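Local coordinates for Lmo2349 protein (Listeria monocytogenes, PDB 4GVO), which probably binds L-cystine or a related amino acid outside the membrane as the substrate-binding component of an ABC importer, at residues T15-P20 with F53-F58; V92-F97 with A196-M201; L101-S106 with K185-G190; K30-D35 with E231-A236. All blocks are in the same frame, centred on the assembly; numbering follows the deposited sequence.

Contact 1: T15-P20 with F53-F58; sequences TGTQFP and FKTMDF. With HIS (histidine), chain E.
Two backbone bonds join Thr15 to the second segment. Met56 N donates to Thr15 O at 3.0 Å, while Thr15 N reaches Lys54 O at 3.2 Å along a fairly straight path (160°). Together they straddle Thr55 and form a parallel bridge, the last rung between strands 9-15 and 49-55. With helix 34-44 lying between these strands in sequence, this is a beta-alpha-beta arrangement, here interrupted by the small antiparallel sheet of strands 18-19, 23-25 and 31-32, in the fold of the family 3 solute-binding proteins. Beyond the bridge the chains part, and water 1 spans the opening, accepting from Thr17 N and donating to Met56 O. Thr15 OG1 turns instead to Ala74 O. It stands opposite its own backbone N (chi1 -165°), which puts the methyl CG2 between N and carbonyl carbon, from where it reaches Phe53 CD1 at 3.9 Å and Thr55 CG2 at 4.1 Å. Thr17 CG2 comes in nearly at a right angle to Thr55, and Leu31 covers this threonine cluster. Past the strand ends, both segments supply aromatic walls to the ligand pocket. Phe19 meets the imidazole of the bound histidine obliquely, whereas Phe58 offers a ring face: CD2 of the ligand histidine sits over the centre of that phenyl, 3.7 Å above its plane.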
# COMPACT_ATOMS: atom_id res chain seq x y z
N THR A 15 -9.22 -7.06 1.10
CA THR A 15 -8.02 -6.58 1.74
C THR A 15 -7.07 -7.73 2.00
O THR A 15 -7.38 -8.89 1.68
CB THR A 15 -8.37 -5.77 3.00
OG1 THR A 15 -7.22 -5.02 3.43
CG2 THR A 15 -8.86 -6.66 4.16
N GLY A 16 -5.92 -7.43 2.56
CA GLY A 16 -4.91 -8.42 2.89
C GLY A 16 -4.78 -8.66 4.40
O GLY A 16 -5.55 -8.13 5.22
N THR A 17 -3.80 -9.48 4.74
CA THR A 17 -3.44 -9.73 6.13
C THR A 17 -1.95 -9.60 6.38
O THR A 17 -1.50 -9.85 7.50
CB THR A 17 -3.87 -11.15 6.58
OG1 THR A 17 -3.14 -12.14 5.83
CG2 THR A 17 -5.40 -11.32 6.41
N GLN A 18 -1.19 -9.10 5.39
CA GLN A 18 0.26 -9.13 5.47
C GLN A 18 0.88 -7.75 5.37
O GLN A 18 2.02 -7.61 4.94
CB GLN A 18 0.83 -10.02 4.38
CG GLN A 18 0.30 -11.45 4.43
CD GLN A 18 0.74 -12.19 5.66
OE1 GLN A 18 1.93 -12.29 5.92
NE2 GLN A 18 -0.23 -12.71 6.44
N PHE A 19 0.14 -6.73 5.81
CA PHE A 19 0.69 -5.37 5.91
C PHE A 19 0.55 -4.90 7.35
O PHE A 19 -0.52 -4.42 7.79
CB PHE A 19 0.02 -4.43 4.93
CG PHE A 19 0.79 -3.15 4.63
CD1 PHE A 19 1.69 -2.60 5.51
CD2 PHE A 19 0.52 -2.43 3.43
CE1 PHE A 19 2.36 -1.42 5.20
CE2 PHE A 19 1.17 -1.23 3.16
CZ PHE A 19 2.11 -0.75 4.04
N PRO A 20 1.62 -5.05 8.13
CA PRO A 20 1.52 -4.68 9.54
C PRO A 20 1.02 -3.26 9.75
O PRO A 20 1.42 -2.34 9.02
CB PRO A 20 2.99 -4.86 10.05
CG PRO A 20 3.53 -5.98 9.19
CD PRO A 20 2.96 -5.63 7.82
N PHE A 53 -15.48 -7.95 5.00
CA PHE A 53 -14.19 -8.15 4.40
C PHE A 53 -14.07 -9.54 3.77
O PHE A 53 -14.64 -10.52 4.23
CB PHE A 53 -13.08 -7.95 5.44
CG PHE A 53 -13.03 -6.55 5.98
CD1 PHE A 53 -12.40 -5.53 5.27
CD2 PHE A 53 -13.66 -6.24 7.18
CE1 PHE A 53 -12.36 -4.26 5.79
CE2 PHE A 53 -13.64 -4.95 7.67
CZ PHE A 53 -12.98 -3.97 6.97
N LYS A 54 -13.24 -9.57 2.72
CA LYS A 54 -12.77 -10.79 2.08
C LYS A 54 -11.26 -10.66 1.97
O LYS A 54 -10.75 -9.83 1.21
CB LYS A 54 -13.41 -10.98 0.70
CG LYS A 54 -13.03 -12.29 0.04
CD LYS A 54 -13.51 -12.40 -1.41
CE LYS A 54 -14.99 -12.66 -1.56
NZ LYS A 54 -15.36 -14.10 -1.33
N THR A 55 -10.54 -11.46 2.77
CA THR A 55 -9.09 -11.40 2.79
C THR A 55 -8.50 -12.32 1.75
O THR A 55 -9.05 -13.36 1.44
CB THR A 55 -8.54 -11.70 4.18
OG1 THR A 55 -8.95 -13.00 4.59
CG2 THR A 55 -9.01 -10.65 5.17
N MET A 56 -7.38 -11.88 1.19
CA MET A 56 -6.70 -12.60 0.11
C MET A 56 -5.27 -12.12 0.03
O MET A 56 -4.91 -11.12 0.68
CB MET A 56 -7.45 -12.48 -1.23
CG MET A 56 -7.50 -11.08 -1.74
SD MET A 56 -8.60 -10.91 -3.12
CE MET A 56 -10.21 -11.11 -2.32
N ASP A 57 -4.47 -12.80 -0.76
CA ASP A 57 -3.14 -12.29 -1.10
C ASP A 57 -3.30 -10.92 -1.77
O ASP A 57 -4.19 -10.73 -2.63
CB ASP A 57 -2.43 -13.22 -2.06
CG ASP A 57 -1.97 -14.54 -1.42
OD1 ASP A 57 -1.57 -14.54 -0.23
OD2 ASP A 57 -1.99 -15.56 -2.14
N PHE A 58 -2.38 -10.01 -1.45
CA PHE A 58 -2.37 -8.70 -2.13
C PHE A 58 -2.42 -8.86 -3.65
O PHE A 58 -3.15 -8.12 -4.33
CB PHE A 58 -1.13 -7.92 -1.68
CG PHE A 58 -0.87 -6.69 -2.50
CD1 PHE A 58 -1.72 -5.60 -2.38
CD2 PHE A 58 0.11 -6.69 -3.47
CE1 PHE A 58 -1.56 -4.50 -3.19
CE2 PHE A 58 0.30 -5.58 -4.25
CZ PHE A 58 -0.56 -4.49 -4.14
N HIS E . 0.76 0.90 -2.20
CA HIS E . 0.80 -0.38 -2.98
C HIS E . 0.18 -0.26 -4.33
O HIS E . -0.49 0.75 -4.59
CB HIS E . 0.12 -1.49 -2.20
CG HIS E . 1.05 -2.17 -1.24
ND1 HIS E . 1.60 -1.51 -0.22
CD2 HIS E . 1.58 -3.48 -1.20
CE1 HIS E . 2.44 -2.35 0.45
NE2 HIS E . 2.39 -3.55 -0.15
OXT HIS E . 0.35 -1.17 -5.17
O HOH W 1 -2.81 -11.04 2.45

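Contact 2: V92-F97 with A196-M201; sequences VAYNNF and AKVYFM. With HIS (histidine), chain E.
Three backbone bonds cross between Tyr94, Asn95 and Phe97 on one segment and Ala196 and Val198 on the other. Tyr94 N binds Val198 O and Val198 N returns to Asn95 O, both at 2.9 Å. Phe97 N then closes on Ala196 O at 3.1 Å. Waters extend the seam: water 4 links Phe97 O to Ala196 N, and water 2 donates to both Tyr94 OH and Tyr199 O. The same phenol also bonds to Asp35 OD2, so two partners fix its orientation in a buried setting.

The aromatic contacts centre on Tyr94. One face of its ring takes Val198 CG1, 3.7 Å from the centroid and 16° off the normal, in a CH-pi contact. With Phe200 it makes an offset stack, centroids 4.5 Å apart and planes inclined by 27°, which sets Tyr94 CE1 over the middle of the phenyl. Tyr199 in turn receives the methyl of Ala93 on a face. In the two-lobed architecture of solute-binding proteins, paired antiparallel chains link the lobes, and segments 92-97 and 196-201 are consistent with such a hinge.

Apolar packing carries the contact to the ligand. Val198 CG1 lies opposite its backbone N (chi1 161°), leaving CG2 to touch Phe97 CB at 3.8 Å. The Phe97 ring is thus backed at its base, while the amino N of the bound histidine sits 3.6 Å above its plane, over the centre.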
# COMPACT_ATOMS: atom_id res chain seq x y z
N VAL A 92 -11.49 11.17 -2.41
CA VAL A 92 -10.84 11.63 -1.19
C VAL A 92 -9.72 10.67 -0.78
O VAL A 92 -9.98 9.51 -0.47
CB VAL A 92 -11.87 11.81 -0.07
CG1 VAL A 92 -11.19 12.28 1.21
CG2 VAL A 92 -13.00 12.77 -0.50
N ALA A 93 -8.48 11.14 -0.75
CA ALA A 93 -7.34 10.30 -0.38
C ALA A 93 -7.32 10.06 1.11
O ALA A 93 -7.83 10.89 1.92
CB ALA A 93 -6.04 11.01 -0.79
N TYR A 94 -6.75 8.94 1.53
CA TYR A 94 -6.58 8.67 2.93
C TYR A 94 -5.15 8.34 3.38
O TYR A 94 -4.92 8.00 4.55
CB TYR A 94 -7.59 7.66 3.43
CG TYR A 94 -7.45 6.22 2.94
CD1 TYR A 94 -8.09 5.78 1.78
CD2 TYR A 94 -6.67 5.29 3.64
CE1 TYR A 94 -8.00 4.47 1.36
CE2 TYR A 94 -6.60 3.98 3.26
CZ TYR A 94 -7.29 3.55 2.12
OH TYR A 94 -7.25 2.26 1.67
N ASN A 95 -4.18 8.50 2.49
CA ASN A 95 -2.76 8.44 2.86
C ASN A 95 -1.95 9.01 1.69
O ASN A 95 -2.49 9.17 0.59
CB ASN A 95 -2.28 7.02 3.20
CG ASN A 95 -1.06 7.02 4.08
OD1 ASN A 95 -0.65 8.09 4.58
ND2 ASN A 95 -0.48 5.86 4.29
N ASN A 96 -0.68 9.25 1.94
CA ASN A 96 0.36 9.49 0.93
C ASN A 96 1.29 8.26 0.91
O ASN A 96 1.59 7.72 1.95
CB ASN A 96 1.31 10.64 1.37
CG ASN A 96 0.63 11.95 1.50
OD1 ASN A 96 0.66 12.56 2.56
ND2 ASN A 96 -0.02 12.36 0.45
N PHE A 97 1.79 7.85 -0.26
CA PHE A 97 2.64 6.68 -0.34
C PHE A 97 3.86 7.02 -1.25
O PHE A 97 4.07 6.39 -2.29
CB PHE A 97 1.83 5.49 -0.86
CG PHE A 97 2.29 4.15 -0.38
CD1 PHE A 97 3.41 3.51 -0.90
CD2 PHE A 97 1.57 3.49 0.63
CE1 PHE A 97 3.79 2.25 -0.44
CE2 PHE A 97 1.98 2.28 1.10
CZ PHE A 97 3.08 1.65 0.55
N ALA A 196 2.23 9.13 -5.47
CA ALA A 196 0.79 8.87 -5.54
C ALA A 196 0.14 8.94 -4.17
O ALA A 196 0.75 8.56 -3.14
CB ALA A 196 0.52 7.53 -6.17
N LYS A 197 -1.09 9.42 -4.13
CA LYS A 197 -1.89 9.28 -2.92
C LYS A 197 -2.66 7.95 -2.95
O LYS A 197 -2.73 7.29 -3.97
CB LYS A 197 -2.84 10.47 -2.79
CG LYS A 197 -2.14 11.82 -2.64
CD LYS A 197 -3.09 13.01 -2.46
CE LYS A 197 -2.27 14.30 -2.32
NZ LYS A 197 -3.14 15.43 -2.04
N VAL A 198 -3.22 7.61 -1.80
CA VAL A 198 -3.89 6.34 -1.53
C VAL A 198 -5.40 6.57 -1.49
O VAL A 198 -5.88 7.51 -0.82
CB VAL A 198 -3.39 5.77 -0.20
CG1 VAL A 198 -4.35 4.69 0.37
CG2 VAL A 198 -1.95 5.22 -0.34
N TYR A 199 -6.13 5.71 -2.19
CA TYR A 199 -7.55 5.77 -2.30
C TYR A 199 -8.13 4.35 -2.27
O TYR A 199 -7.41 3.38 -2.46
CB TYR A 199 -7.97 6.40 -3.63
CG TYR A 199 -7.40 7.76 -3.94
CD1 TYR A 199 -6.13 7.90 -4.50
CD2 TYR A 199 -8.13 8.91 -3.72
CE1 TYR A 199 -5.60 9.12 -4.83
CE2 TYR A 199 -7.61 10.14 -4.01
CZ TYR A 199 -6.34 10.24 -4.58
OH TYR A 199 -5.83 11.46 -4.90
N PHE A 200 -9.44 4.25 -2.11
CA PHE A 200 -10.15 3.00 -2.38
C PHE A 200 -10.32 2.79 -3.89
O PHE A 200 -10.39 3.76 -4.65
CB PHE A 200 -11.51 2.98 -1.70
CG PHE A 200 -11.43 3.15 -0.21
CD1 PHE A 200 -10.96 2.11 0.55
CD2 PHE A 200 -11.79 4.34 0.43
CE1 PHE A 200 -10.86 2.22 1.91
CE2 PHE A 200 -11.64 4.48 1.81
CZ PHE A 200 -11.20 3.40 2.56
N MET A 201 -10.38 1.53 -4.29
CA MET A 201 -10.61 1.19 -5.66
C MET A 201 -11.89 0.43 -5.79
O MET A 201 -12.18 -0.45 -4.97
CB MET A 201 -9.45 0.36 -6.24
CG MET A 201 -8.15 1.15 -6.26
SD MET A 201 -6.75 0.25 -6.97
CE MET A 201 -7.34 -0.06 -8.63
N HIS E . 0.76 0.90 -2.20
CA HIS E . 0.80 -0.38 -2.98
C HIS E . 0.18 -0.26 -4.33
O HIS E . -0.49 0.75 -4.59
CB HIS E . 0.12 -1.49 -2.20
CG HIS E . 1.05 -2.17 -1.24
ND1 HIS E . 1.60 -1.51 -0.22
CD2 HIS E . 1.58 -3.48 -1.20
CE1 HIS E . 2.44 -2.35 0.45
NE2 HIS E . 2.39 -3.55 -0.15
OXT HIS E . 0.35 -1.17 -5.17
O HOH W 2 -6.67 1.28 -0.78
O HOH W 3 1.62 11.07 -1.83
O HOH W 4 3.64 6.51 -5.02

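Contact 3: L101-S106 with K185-G190; sequences LTVLDS and KEKVVG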
# COMPACT_ATOMS: atom_id res chain seq x y z
N LEU A 101 13.80 4.08 -3.40
CA LEU A 101 14.66 2.92 -3.22
C LEU A 101 14.94 2.74 -1.75
O LEU A 101 15.11 3.69 -1.00
CB LEU A 101 15.95 3.04 -3.97
CG LEU A 101 15.88 3.17 -5.49
CD1 LEU A 101 17.28 3.32 -6.07
CD2 LEU A 101 15.13 1.98 -6.12
N THR A 102 14.99 1.47 -1.34
CA THR A 102 15.17 1.13 0.06
C THR A 102 16.24 0.04 0.10
O THR A 102 16.22 -0.90 -0.68
CB THR A 102 13.83 0.67 0.64
OG1 THR A 102 12.92 1.78 0.65
CG2 THR A 102 14.00 0.16 2.08
N VAL A 103 17.21 0.21 0.99
CA VAL A 103 18.38 -0.65 1.08
C VAL A 103 18.68 -1.01 2.54
O VAL A 103 18.09 -0.48 3.46
CB VAL A 103 19.60 0.06 0.47
CG1 VAL A 103 19.41 0.31 -1.04
CG2 VAL A 103 19.91 1.36 1.23
N LEU A 104 19.58 -1.97 2.74
CA LEU A 104 20.13 -2.19 4.09
C LEU A 104 20.76 -0.90 4.62
O LEU A 104 21.39 -0.15 3.89
CB LEU A 104 21.20 -3.21 4.03
CG LEU A 104 20.92 -4.62 4.02
CD1 LEU A 104 22.32 -5.29 4.15
CD2 LEU A 104 19.99 -5.03 5.17
N ASP A 105 20.63 -0.66 5.92
CA ASP A 105 21.11 0.57 6.49
C ASP A 105 22.62 0.78 6.26
O ASP A 105 23.07 1.91 6.10
CB ASP A 105 20.80 0.61 7.99
CG ASP A 105 21.14 1.92 8.59
OD1 ASP A 105 20.39 2.89 8.39
OD2 ASP A 105 22.20 1.97 9.24
N SER A 106 23.36 -0.33 6.18
CA SER A 106 24.83 -0.25 5.97
C SER A 106 25.22 0.10 4.51
O SER A 106 26.40 0.35 4.22
CB SER A 106 25.49 -1.58 6.38
OG SER A 106 25.00 -2.64 5.60
N LYS A 185 17.70 -3.79 9.54
CA LYS A 185 17.35 -2.34 9.39
C LYS A 185 17.46 -1.91 7.95
O LYS A 185 18.49 -2.13 7.29
CB LYS A 185 18.28 -1.48 10.25
CG LYS A 185 18.35 -1.85 11.72
CD LYS A 185 17.01 -1.79 12.45
CE LYS A 185 17.26 -2.08 13.93
NZ LYS A 185 16.03 -1.99 14.74
N GLU A 186 16.41 -1.26 7.48
CA GLU A 186 16.34 -0.72 6.14
C GLU A 186 16.34 0.78 6.20
O GLU A 186 16.05 1.40 7.23
CB GLU A 186 15.07 -1.17 5.48
CG GLU A 186 15.02 -2.67 5.24
CD GLU A 186 13.71 -3.14 4.64
OE1 GLU A 186 12.88 -2.30 4.28
OE2 GLU A 186 13.46 -4.37 4.60
N LYS A 187 16.73 1.40 5.10
CA LYS A 187 16.65 2.88 4.98
C LYS A 187 16.23 3.24 3.56
O LYS A 187 16.62 2.56 2.60
CB LYS A 187 17.96 3.55 5.40
CG LYS A 187 19.09 3.39 4.42
CD LYS A 187 20.35 4.07 4.90
CE LYS A 187 21.49 3.78 3.94
NZ LYS A 187 22.76 4.25 4.54
N VAL A 188 15.49 4.35 3.43
CA VAL A 188 15.24 4.93 2.11
C VAL A 188 16.47 5.71 1.66
O VAL A 188 17.21 6.30 2.49
CB VAL A 188 13.97 5.84 2.10
CG1 VAL A 188 12.73 5.00 2.39
CG2 VAL A 188 14.08 7.02 3.05
N VAL A 189 16.72 5.71 0.36
CA VAL A 189 17.83 6.44 -0.24
C VAL A 189 17.32 7.12 -1.50
O VAL A 189 16.36 6.68 -2.12
CB VAL A 189 19.05 5.56 -0.56
CG1 VAL A 189 19.68 5.02 0.72
CG2 VAL A 189 18.72 4.44 -1.52
N GLY A 190 18.00 8.16 -1.92
CA GLY A 190 17.74 8.71 -3.22
C GLY A 190 16.47 9.53 -3.28
O GLY A 190 15.86 9.92 -2.27
O HOH W 5 15.02 6.48 -4.49
O HOH W 6 17.65 2.68 8.99
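The carboxylate of Glu186 lies near Thr102, OE1 coming to 3.5 Å from the methyl CG2, while OE2 has a weak bond to Gln178 outside the pair. The other flat group, the carboxylate of Asp105, lies across the aliphatic part of Lys187, OD1 3.7 Å from CD, and shares water 6 with Glu186 O. These groups flank an antiparallel strand pair, 101-104 with 186-189, at the far end of the mixed sheet, where strand 95-104 also pairs with 168-170. Thr102 opposes Val188 as a non-hydrogen-bonded pair. Val103 and Lys187 form a hydrogen-bonded one, exchanging bonds in both directions: Val103 N to Lys187 O at 2.9 Å and Lys187 N to Val103 O at 2.8 Å. Val189 N to Leu101 O and Asp105 N to Lys185 O continue the pattern outward.

The two sides of the sheet differ in what they carry. Thr102 and Val188 point to one of them, where Val175 of helix 172-180 also packs on Thr102 and Glu186. On the other, Val103 CG2 crosses Val189 at about a right angle and meets its CG1 at 3.7 Å, next to the methylenes of Lys187. That lysine starts with CG between the backbone N and the carbonyl carbon (chi1 73°) and then runs fully extended, a course that carries the ammonium past the end of strand 101-104. The amine also binds Asn108 OD1, and although Asp105 OD1 remains 4.7 Å from NZ, the backbone carbonyl of that aspartate is gripped directly: Lys187 NZ to Asp105 O, 2.8 Å.

Contact 4: K30-D35 with E231-A236; sequences KLTGYD and EKWLGA
Trp233, in the last turn of helix 225-234, lies against the chain where strand 31-32 gives way to helix 34-44, with Gly33 in the N-cap position. Its CB meets Tyr34 CB at 3.7 Å. The indole then leads away from its own carbonyl carbon (chi1 -69°) and spreads flat along the backbone of the other segment. One face turns to that backbone, CG 3.6 Å from Tyr34 N and CD1 close to Tyr34 CA. Farther out, the six-membered ring carries Gly33 CA almost exactly on its normal, 3.6 Å from the centroid, in a CH-pi contact; the glycine itself is called for by its backbone angles, at which a CB would jam against Thr32 O. At the far end CZ2 reaches Thr32 OG1 at 3.5 Å, although that hydroxyl bonds to Glu37. Lys232 CG lies over the opposite face of the indole. Beside the tryptophan, Leu234 extends the helix end toward Tyr34, whose phenol bonds to Tyr94 O and so ties this junction to segment 92-97, part of the probable hinge. The leucine crosses the tyrosine at about a right angle and sets CD1 over a face of the Tyr34 ring, 4.2 Å from its centroid.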
# COMPACT_ATOMS: atom_id res chain seq x y z
N LYS A 30 -8.28 -11.26 15.00
CA LYS A 30 -9.19 -10.21 14.57
C LYS A 30 -8.48 -9.35 13.51
O LYS A 30 -7.32 -8.96 13.69
CB LYS A 30 -9.57 -9.32 15.75
CG LYS A 30 -10.49 -8.17 15.37
CD LYS A 30 -10.68 -7.17 16.52
CE LYS A 30 -9.72 -5.98 16.39
NZ LYS A 30 -10.22 -4.71 17.01
N LEU A 31 -9.17 -9.14 12.40
CA LEU A 31 -8.63 -8.34 11.32
C LEU A 31 -8.64 -6.86 11.74
O LEU A 31 -9.66 -6.34 12.19
CB LEU A 31 -9.43 -8.57 10.04
CG LEU A 31 -8.95 -7.91 8.79
CD1 LEU A 31 -7.65 -8.53 8.27
CD2 LEU A 31 -10.01 -7.96 7.71
N THR A 32 -7.50 -6.20 11.59
CA THR A 32 -7.40 -4.81 12.03
C THR A 32 -6.29 -4.10 11.25
O THR A 32 -5.82 -4.61 10.26
CB THR A 32 -7.24 -4.75 13.57
OG1 THR A 32 -7.41 -3.41 14.02
CG2 THR A 32 -5.87 -5.33 14.05
N GLY A 33 -5.89 -2.90 11.70
CA GLY A 33 -4.96 -2.03 11.02
C GLY A 33 -5.67 -0.83 10.41
O GLY A 33 -6.89 -0.80 10.32
N TYR A 34 -4.87 0.15 9.97
CA TYR A 34 -5.39 1.42 9.48
C TYR A 34 -6.52 1.27 8.44
O TYR A 34 -7.55 1.85 8.57
CB TYR A 34 -4.22 2.18 8.84
CG TYR A 34 -4.51 3.60 8.41
CD1 TYR A 34 -5.00 4.56 9.29
CD2 TYR A 34 -4.29 3.99 7.11
CE1 TYR A 34 -5.24 5.83 8.87
CE2 TYR A 34 -4.50 5.31 6.69
CZ TYR A 34 -4.99 6.22 7.56
OH TYR A 34 -5.24 7.55 7.21
N ASP A 35 -6.29 0.49 7.39
CA ASP A 35 -7.26 0.42 6.30
C ASP A 35 -8.54 -0.27 6.77
O ASP A 35 -9.65 0.16 6.41
CB ASP A 35 -6.68 -0.28 5.10
CG ASP A 35 -5.74 0.58 4.28
OD1 ASP A 35 -4.84 1.22 4.89
OD2 ASP A 35 -5.83 0.54 3.00
N GLU A 231 -2.53 8.67 13.42
CA GLU A 231 -1.54 8.67 14.50
C GLU A 231 -1.39 7.29 15.13
O GLU A 231 -0.28 6.81 15.35
CB GLU A 231 -1.88 9.71 15.57
CG GLU A 231 -0.87 9.67 16.71
CD GLU A 231 -0.33 11.02 17.14
OE1 GLU A 231 -0.56 12.03 16.45
OE2 GLU A 231 0.35 11.06 18.19
N LYS A 232 -2.52 6.64 15.37
CA LYS A 232 -2.51 5.32 16.01
C LYS A 232 -1.72 4.30 15.20
O LYS A 232 -0.93 3.52 15.72
CB LYS A 232 -3.96 4.82 16.20
CG LYS A 232 -4.07 3.47 16.83
CD LYS A 232 -5.49 3.10 17.21
CE LYS A 232 -5.59 1.66 17.74
NZ LYS A 232 -7.02 1.31 18.05
N TRP A 233 -1.99 4.25 13.90
CA TRP A 233 -1.50 3.16 13.07
C TRP A 233 -0.26 3.50 12.29
O TRP A 233 0.54 2.62 12.03
CB TRP A 233 -2.60 2.74 12.10
CG TRP A 233 -3.77 2.06 12.79
CD1 TRP A 233 -5.05 2.55 13.00
CD2 TRP A 233 -3.74 0.76 13.44
NE1 TRP A 233 -5.82 1.65 13.69
CE2 TRP A 233 -5.06 0.53 13.98
CE3 TRP A 233 -2.78 -0.19 13.60
CZ2 TRP A 233 -5.38 -0.62 14.65
CZ3 TRP A 233 -3.11 -1.37 14.29
CH2 TRP A 233 -4.39 -1.59 14.78
N LEU A 234 -0.14 4.75 11.83
CA LEU A 234 0.99 5.16 11.01
C LEU A 234 2.10 5.84 11.80
O LEU A 234 3.21 5.94 11.31
CB LEU A 234 0.52 6.08 9.87
CG LEU A 234 -0.62 5.57 8.96
CD1 LEU A 234 -0.94 6.63 7.87
CD2 LEU A 234 -0.39 4.14 8.43
N GLY A 235 1.77 6.38 12.98
CA GLY A 235 2.71 7.12 13.79
C GLY A 235 2.56 8.61 13.62
O GLY A 235 2.18 9.09 12.56
N ALA A 236 2.90 9.35 14.67
CA ALA A 236 2.80 10.77 14.65
C ALA A 236 3.52 11.40 13.45
O ALA A 236 3.01 12.35 12.89
CB ALA A 236 3.37 11.34 15.96

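Contacts 2 and 4 are the buried ones, whereas contacts 1 and 3 are partly exposed at strand ends. Contacts 1, 2 and 3 all rest on backbone pairing in the mixed sheet, parallel in the first and antiparallel in the others; contact 4 replaces it with ring packing around a helix start. Strand 95-104 serves both contact 2 and contact 3, whose centres are nevertheless about 24 Å apart. Toward the ligand the chemistry becomes aromatic: contacts 1 and 2 converge there, Phe19 CE2 lying 4.1 Å from Phe97 CE2. Contact 3, farther out, adds a lysine-to-carbonyl bond and carboxylates at its margin to its backbone pairing. Leu31 packs contact 4 against contact 1.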